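Local coordinates for natterin-like protein (PDB 6IUL), which is a lamprey immune cytotoxin that probably recognises target cells through a jacalin-like lectin domain and kills them by forming aerolysin-type membrane pores, at residues 154-159 against 217-222; 176-179 against 183-186. All coordinates share one frame; numbering follows the deposited sequence.

Contact 1 (154-159 against 217-222); sequences MKYPTM and GIPEVM
Within the aerolysin-type pore-forming module of this protein, Tyr156 and Pro219 join the turn at the end of strand 135-155 to the middle of strand 212-223 by a CH-pi contact. Pro219 CG stands over one face of the Tyr156 ring, 4.0 Å from its centroid and 29° off the ring normal. It leans toward the hydroxyl end of the ring: the shortest carbon pair is Tyr156 CZ to Pro219 CG at 3.6 Å, and Pro219 CD lies 3.6 Å from Tyr156 OH. The two side chains meet at about a right angle. The CB of Tyr156 points toward strand 212-223, and CG anti to the carbonyl carbon (chi1 -52°) lays the ring against Pro219.

The backbone at Tyr156 starts a type I turn to Met159, closed by the hydrogen bond Met159 N to Tyr156 O, 3.1 Å. Tyr156 OH is hydrogen-bonded to Trp200 NE1 on strand 184-200, which gives this buried hydroxyl a polar partner and ties down that end of the ring. Pro219 also packs on Tyr299 of strand 290-313, while Ile218 and Glu220, whose side chains point away, make backbone hydrogen bonds to strand 228-238. The hydroxyl comes near the backbone of strand 212-223 as well, but Tyr156 OH to Gly217 O is 3.7 Å, a neighbouring distance and not a bond.

Contact 2 (176-179 against 183-186); sequences YKND and VQSY
Asn178 and Gln184 face each other at the far tip of the elongated pore-forming module, where strands 166-178 and 184-200 are joined by a short loop and pack through side chains, in the manner of a beta-arch. The strands run nearly antiparallel, with axes 8.6 Å apart, and each takes its backbone hydrogen bonds elsewhere, Asn178 with Lys260 and Gln184 with Val256.

The tight part is the Asn178-Gln184 pair. As modelled, the two side-chain amides stack with planes only 5° apart and Asn178 OD1 sits 3.1 Å from Gln184 CD, but the Gln184 end is doubtful, because its OE1 is placed too close to Tyr186 OH. The pair is not hydrogen-bonded: Asn178 ND2 comes within 3.2 Å of Gln184 N, but both are donors. The Asn178 amide is secured from outside the pair, OD1 by Thr180 OG1 and ND2 by the carbonyls of Ile182 and Val256, which fixes its rotation. With CG anti to the backbone N (chi1 -176°), the amide lies against the Gln184 side chain, where ND2 can also meet Ile182 O.

The outer side is loose. Lys177, Asp179 and Ser185 point away from the facing strand and are exposed, and Lys177 NZ to Asp179 OD1 is a long salt bridge of 3.7 Å.

Farther from the loop, the side chains of buried Tyr176 and partly exposed Tyr186 lie alongside, running opposite ways. Their rings are oblique, 36° between planes and 5.0 Å between centroids. Tyr176 also packs on Val254, Val256 and Val264. Tyr176 CD1 lies 3.6 Å from Tyr186 CG, over one face of the Tyr186 ring, offset toward its rim.

Contacts 1 and 2 sit at different levels of the same long beta module: their centres are 44 Å apart and their nearest atoms about 26 Å, so they do not touch. The centre of contact 1 is about 18 Å, and that of contact 2 about 56 Å, from the centre of the chain, the latter near the tip. The chain leaves the turn of contact 1, passes through contact 2, and later returns to supply strand 212-223. Strands 184-200 and 260-285 both link the two levels. Strand 184-200 begins in contact 2 and ends with Trp200, the partner of Tyr156; strand 260-285 pairs with Asn178 through Lys260 and with Lys155 through Thr278.

Contact 1 (154-159 against 217-222)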
ATOM      1  N   MET A 154      18.869 -10.894  -0.973  1.00 39.33           N
ATOM      2  CA  MET A 154      18.765  -9.928   0.120  1.00 43.58           C
ATOM      3  C   MET A 154      19.581 -10.401   1.330  1.00 40.27           C
ATOM      4  O   MET A 154      19.459 -11.525   1.746  1.00 38.53           O
ATOM      5  CB  MET A 154      17.299  -9.720   0.530  1.00 41.77           C
ATOM      6  CG  MET A 154      17.099  -8.687   1.636  1.00 40.55           C
ATOM      7  SD  MET A 154      17.589  -7.026   1.147  1.00 35.92           S
ATOM      8  CE  MET A 154      16.445  -6.678  -0.200  1.00 39.07           C
ATOM      9  N   LYS A 155      20.404  -9.510   1.874  1.00 42.33           N
ATOM     10  CA  LYS A 155      21.247  -9.824   3.028  1.00 40.13           C
ATOM     11  C   LYS A 155      21.232  -8.668   3.996  1.00 36.12           C
ATOM     12  O   LYS A 155      21.218  -7.523   3.592  1.00 38.50           O
ATOM     13  CB  LYS A 155      22.701 -10.109   2.613  1.00 41.24           C
ATOM     14  CG  LYS A 155      22.863 -11.424   1.908  1.00 47.77           C
ATOM     15  CD  LYS A 155      24.209 -11.517   1.198  1.00 51.53           C
ATOM     16  CE  LYS A 155      24.509 -12.904   0.661  1.00 58.23           C
ATOM     17  NZ  LYS A 155      23.884 -13.165  -0.663  1.00 63.69           N
ATOM     18  N   TYR A 156      21.238  -8.995   5.290  1.00 36.14           N
ATOM     19  CA  TYR A 156      21.297  -8.038   6.371  1.00 41.00           C
ATOM     20  C   TYR A 156      22.596  -8.340   7.137  1.00 45.70           C
ATOM     21  O   TYR A 156      22.602  -9.118   8.102  1.00 46.46           O
ATOM     22  CB  TYR A 156      20.064  -8.173   7.276  1.00 39.90           C
ATOM     23  CG  TYR A 156      18.789  -8.115   6.508  1.00 35.31           C
ATOM     24  CD1 TYR A 156      18.170  -6.904   6.255  1.00 33.74           C
ATOM     25  CD2 TYR A 156      18.201  -9.291   6.032  1.00 34.83           C
ATOM     26  CE1 TYR A 156      16.969  -6.854   5.548  1.00 35.27           C
ATOM     27  CE2 TYR A 156      17.030  -9.253   5.310  1.00 36.43           C
ATOM     28  CZ  TYR A 156      16.424  -8.026   5.055  1.00 36.65           C
ATOM     29  OH  TYR A 156      15.256  -7.998   4.326  1.00 35.65           O
ATOM     30  N   PRO A 157      23.708  -7.750   6.679  1.00 47.25           N
ATOM     31  CA  PRO A 157      25.035  -8.199   7.148  1.00 49.36           C
ATOM     32  C   PRO A 157      25.357  -7.871   8.634  1.00 43.50           C
ATOM     33  O   PRO A 157      26.254  -8.451   9.192  1.00 42.37           O
ATOM     34  CB  PRO A 157      26.011  -7.488   6.188  1.00 49.45           C
ATOM     35  CG  PRO A 157      25.238  -6.350   5.624  1.00 51.42           C
ATOM     36  CD  PRO A 157      23.786  -6.730   5.621  1.00 46.02           C
ATOM     37  N   THR A 158      24.635  -6.951   9.249  1.00 43.79           N
ATOM     38  CA  THR A 158      24.864  -6.638  10.666  1.00 42.96           C
ATOM     39  C   THR A 158      23.805  -7.250  11.591  1.00 48.28           C
ATOM     40  O   THR A 158      23.803  -6.971  12.790  1.00 41.61           O
ATOM     41  CB  THR A 158      24.897  -5.144  10.926  1.00 41.28           C
ATOM     42  OG1 THR A 158      23.597  -4.587  10.740  1.00 40.35           O
ATOM     43  CG2 THR A 158      25.939  -4.428  10.016  1.00 47.02           C
ATOM     44  N   MET A 159      22.932  -8.092  11.039  1.00 48.79           N
ATOM     45  CA  MET A 159      21.764  -8.568  11.755  1.00 53.25           C
ATOM     46  C   MET A 159      22.087  -9.364  13.040  1.00 55.79           C
ATOM     47  O   MET A 159      21.517  -9.091  14.098  1.00 43.88           O
ATOM     48  CB  MET A 159      20.899  -9.437  10.845  1.00 53.11           C
ATOM     49  CG  MET A 159      19.621  -9.887  11.557  1.00 51.43           C
ATOM     50  SD  MET A 159      18.335 -10.467  10.439  1.00 51.69           S
ATOM     51  CE  MET A 159      18.607 -12.231  10.434  1.00 56.78           C
ATOM     52  N   GLY A 217      12.790 -12.693   2.231  1.00 37.80           N
ATOM     53  CA  GLY A 217      12.017 -12.901   3.432  1.00 41.44           C
ATOM     54  C   GLY A 217      11.977 -11.638   4.254  1.00 46.07           C
ATOM     55  O   GLY A 217      12.786 -10.753   4.075  1.00 48.15           O
ATOM     56  N   ILE A 218      11.058 -11.568   5.209  1.00 50.68           N
ATOM     57  CA  ILE A 218      10.938 -10.372   6.046  1.00 50.28           C
ATOM     58  C   ILE A 218      11.667 -10.592   7.372  1.00 50.36           C
ATOM     59  O   ILE A 218      11.531 -11.652   7.998  1.00 62.98           O
ATOM     60  CB  ILE A 218       9.443 -10.030   6.265  1.00 54.67           C
ATOM     61  CG1 ILE A 218       8.871  -9.380   4.994  1.00 62.33           C
ATOM     62  CG2 ILE A 218       9.252  -9.107   7.455  1.00 53.07           C
ATOM     63  CD1 ILE A 218       7.376  -9.149   5.025  1.00 68.90           C
ATOM     64  N   PRO A 219      12.462  -9.602   7.809  1.00 48.62           N
ATOM     65  CA  PRO A 219      13.080  -9.664   9.132  1.00 45.70           C
ATOM     66  C   PRO A 219      12.024  -9.729  10.241  1.00 49.11           C
ATOM     67  O   PRO A 219      11.057  -8.947  10.258  1.00 46.44           O
ATOM     68  CB  PRO A 219      13.884  -8.363   9.219  1.00 44.24           C
ATOM     69  CG  PRO A 219      14.167  -8.032   7.797  1.00 44.55           C
ATOM     70  CD  PRO A 219      12.956  -8.461   7.031  1.00 46.64           C
ATOM     71  N   GLU A 220      12.221 -10.679  11.145  1.00 51.72           N
ATOM     72  CA  GLU A 220      11.271 -10.940  12.219  1.00 57.52           C
ATOM     73  C   GLU A 220      12.069 -11.103  13.500  1.00 56.77           C
ATOM     74  O   GLU A 220      13.289 -11.318  13.496  1.00 47.68           O
ATOM     75  CB  GLU A 220      10.456 -12.227  11.931  1.00 54.84           C
ATOM     76  CG  GLU A 220       9.479 -12.126  10.770  1.00 61.63           C
ATOM     77  CD  GLU A 220       8.830 -13.454  10.397  1.00 67.92           C
ATOM     78  OE1 GLU A 220       9.177 -14.506  11.002  1.00 70.19           O
ATOM     79  OE2 GLU A 220       7.975 -13.434   9.479  1.00 73.59           O
ATOM     80  N   VAL A 221      11.345 -11.089  14.605  1.00 51.46           N
ATOM     81  CA  VAL A 221      11.916 -11.331  15.903  1.00 53.61           C
ATOM     82  C   VAL A 221      11.626 -12.771  16.325  1.00 55.85           C
ATOM     83  O   VAL A 221      10.594 -13.317  16.003  1.00 50.93           O
ATOM     84  CB  VAL A 221      11.355 -10.312  16.889  1.00 54.98           C
ATOM     85  CG1 VAL A 221      11.446 -10.804  18.319  1.00 65.39           C
ATOM     86  CG2 VAL A 221      12.078  -8.985  16.727  1.00 52.98           C
ATOM     87  N   MET A 222      12.566 -13.378  17.037  1.00 59.22           N
ATOM     88  CA  MET A 222      12.497 -14.783  17.415  1.00 62.96           C
ATOM     89  C   MET A 222      12.863 -14.947  18.895  1.00 65.44           C
ATOM     90  O   MET A 222      13.844 -14.368  19.383  1.00 57.98           O
ATOM     91  CB  MET A 222      13.484 -15.563  16.539  1.00 71.83           C
ATOM     92  CG  MET A 222      13.735 -17.009  16.920  1.00 75.11           C
ATOM     93  SD  MET A 222      15.060 -17.689  15.895  1.00 82.29           S
ATOM     94  CE  MET A 222      14.073 -18.477  14.616  1.00 87.79           C
TER

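Contact 2 (176-179 against 183-186)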
ATOM      1  N   TYR A 176     -10.663 -13.100  37.686  1.00 30.17           N
ATOM      2  CA  TYR A 176     -11.518 -14.250  37.971  1.00 31.11           C
ATOM      3  C   TYR A 176     -11.439 -14.510  39.459  1.00 30.61           C
ATOM      4  O   TYR A 176     -10.349 -14.776  39.983  1.00 37.54           O
ATOM      5  CB  TYR A 176     -11.026 -15.481  37.191  1.00 30.85           C
ATOM      6  CG  TYR A 176     -11.028 -15.261  35.708  1.00 31.91           C
ATOM      7  CD1 TYR A 176     -12.203 -15.405  34.966  1.00 31.52           C
ATOM      8  CD2 TYR A 176      -9.883 -14.873  35.041  1.00 32.42           C
ATOM      9  CE1 TYR A 176     -12.228 -15.193  33.592  1.00 30.13           C
ATOM     10  CE2 TYR A 176      -9.907 -14.622  33.672  1.00 30.65           C
ATOM     11  CZ  TYR A 176     -11.064 -14.774  32.955  1.00 29.94           C
ATOM     12  OH  TYR A 176     -11.053 -14.490  31.608  1.00 29.19           O
ATOM     13  N   LYS A 177     -12.560 -14.390  40.146  1.00 29.82           N
ATOM     14  CA  LYS A 177     -12.581 -14.585  41.576  1.00 35.77           C
ATOM     15  C   LYS A 177     -13.464 -15.797  41.934  1.00 33.01           C
ATOM     16  O   LYS A 177     -14.627 -15.853  41.562  1.00 30.73           O
ATOM     17  CB  LYS A 177     -13.056 -13.328  42.290  1.00 41.93           C
ATOM     18  CG  LYS A 177     -12.715 -13.404  43.779  1.00 52.26           C
ATOM     19  CD  LYS A 177     -13.266 -12.267  44.636  1.00 60.88           C
ATOM     20  CE  LYS A 177     -12.527 -12.263  45.991  1.00 69.47           C
ATOM     21  NZ  LYS A 177     -13.219 -11.504  47.071  1.00 76.99           N
ATOM     22  N   ASN A 178     -12.883 -16.748  42.653  1.00 31.88           N
ATOM     23  CA  ASN A 178     -13.555 -18.005  43.009  1.00 34.29           C
ATOM     24  C   ASN A 178     -13.877 -17.981  44.492  1.00 37.09           C
ATOM     25  O   ASN A 178     -13.002 -18.203  45.358  1.00 36.15           O
ATOM     26  CB  ASN A 178     -12.688 -19.235  42.689  1.00 33.35           C
ATOM     27  CG  ASN A 178     -13.406 -20.559  42.953  1.00 34.30           C
ATOM     28  OD1 ASN A 178     -14.552 -20.556  43.392  1.00 33.54           O
ATOM     29  ND2 ASN A 178     -12.751 -21.691  42.641  1.00 27.27           N
ATOM     30  N   ASP A 179     -15.146 -17.676  44.762  1.00 41.46           N
ATOM     31  CA  ASP A 179     -15.655 -17.545  46.115  1.00 47.79           C
ATOM     32  C   ASP A 179     -16.340 -18.842  46.559  1.00 50.31           C
ATOM     33  O   ASP A 179     -16.884 -18.915  47.671  1.00 49.26           O
ATOM     34  CB  ASP A 179     -16.650 -16.390  46.186  1.00 49.49           C
ATOM     35  CG  ASP A 179     -15.967 -15.023  46.285  1.00 51.27           C
ATOM     36  OD1 ASP A 179     -14.780 -14.878  46.643  1.00 48.57           O
ATOM     37  OD2 ASP A 179     -16.677 -14.040  46.054  1.00 59.40           O
ATOM     38  N   VAL A 183     -12.684 -25.790  42.863  1.00 37.56           N
ATOM     39  CA  VAL A 183     -11.946 -25.186  41.785  1.00 42.82           C
ATOM     40  C   VAL A 183     -12.850 -24.829  40.614  1.00 41.02           C
ATOM     41  O   VAL A 183     -13.735 -25.599  40.229  1.00 37.06           O
ATOM     42  CB  VAL A 183     -10.777 -26.084  41.332  1.00 49.25           C
ATOM     43  CG1 VAL A 183     -11.252 -27.481  40.990  1.00 59.95           C
ATOM     44  CG2 VAL A 183     -10.084 -25.494  40.122  1.00 53.93           C
ATOM     45  N   GLN A 184     -12.654 -23.640  40.068  1.00 38.34           N
ATOM     46  CA  GLN A 184     -13.458 -23.246  38.920  1.00 35.54           C
ATOM     47  C   GLN A 184     -12.539 -23.093  37.700  1.00 34.70           C
ATOM     48  O   GLN A 184     -11.322 -22.833  37.768  1.00 31.90           O
ATOM     49  CB  GLN A 184     -14.205 -21.949  39.155  1.00 38.59           C
ATOM     50  CG  GLN A 184     -15.250 -21.905  40.253  1.00 47.73           C
ATOM     51  CD  GLN A 184     -15.691 -20.418  40.563  1.00 54.62           C
ATOM     52  OE1 GLN A 184     -14.946 -19.447  40.278  1.00 48.39           O
ATOM     53  NE2 GLN A 184     -16.872 -20.240  41.153  1.00 49.38           N
ATOM     54  N   SER A 185     -13.143 -23.209  36.541  1.00 36.56           N
ATOM     55  CA  SER A 185     -12.394 -23.122  35.324  1.00 37.94           C
ATOM     56  C   SER A 185     -13.128 -22.201  34.342  1.00 31.17           C
ATOM     57  O   SER A 185     -14.321 -22.274  34.232  1.00 29.35           O
ATOM     58  CB  SER A 185     -12.173 -24.533  34.822  1.00 37.99           C
ATOM     59  OG  SER A 185     -11.109 -24.484  33.899  1.00 51.52           O
ATOM     60  N   TYR A 186     -12.405 -21.302  33.696  1.00 31.37           N
ATOM     61  CA  TYR A 186     -12.995 -20.255  32.817  1.00 31.97           C
ATOM     62  C   TYR A 186     -12.215 -20.139  31.546  1.00 31.07           C
ATOM     63  O   TYR A 186     -11.136 -20.651  31.456  1.00 36.71           O
ATOM     64  CB  TYR A 186     -12.901 -18.862  33.478  1.00 33.05           C
ATOM     65  CG  TYR A 186     -13.595 -18.701  34.798  1.00 33.88           C
ATOM     66  CD1 TYR A 186     -12.956 -19.030  35.970  1.00 36.94           C
ATOM     67  CD2 TYR A 186     -14.883 -18.191  34.874  1.00 37.96           C
ATOM     68  CE1 TYR A 186     -13.588 -18.878  37.192  1.00 37.78           C
ATOM     69  CE2 TYR A 186     -15.506 -18.000  36.091  1.00 39.28           C
ATOM     70  CZ  TYR A 186     -14.856 -18.354  37.235  1.00 40.50           C
ATOM     71  OH  TYR A 186     -15.473 -18.155  38.455  1.00 51.10           O
TER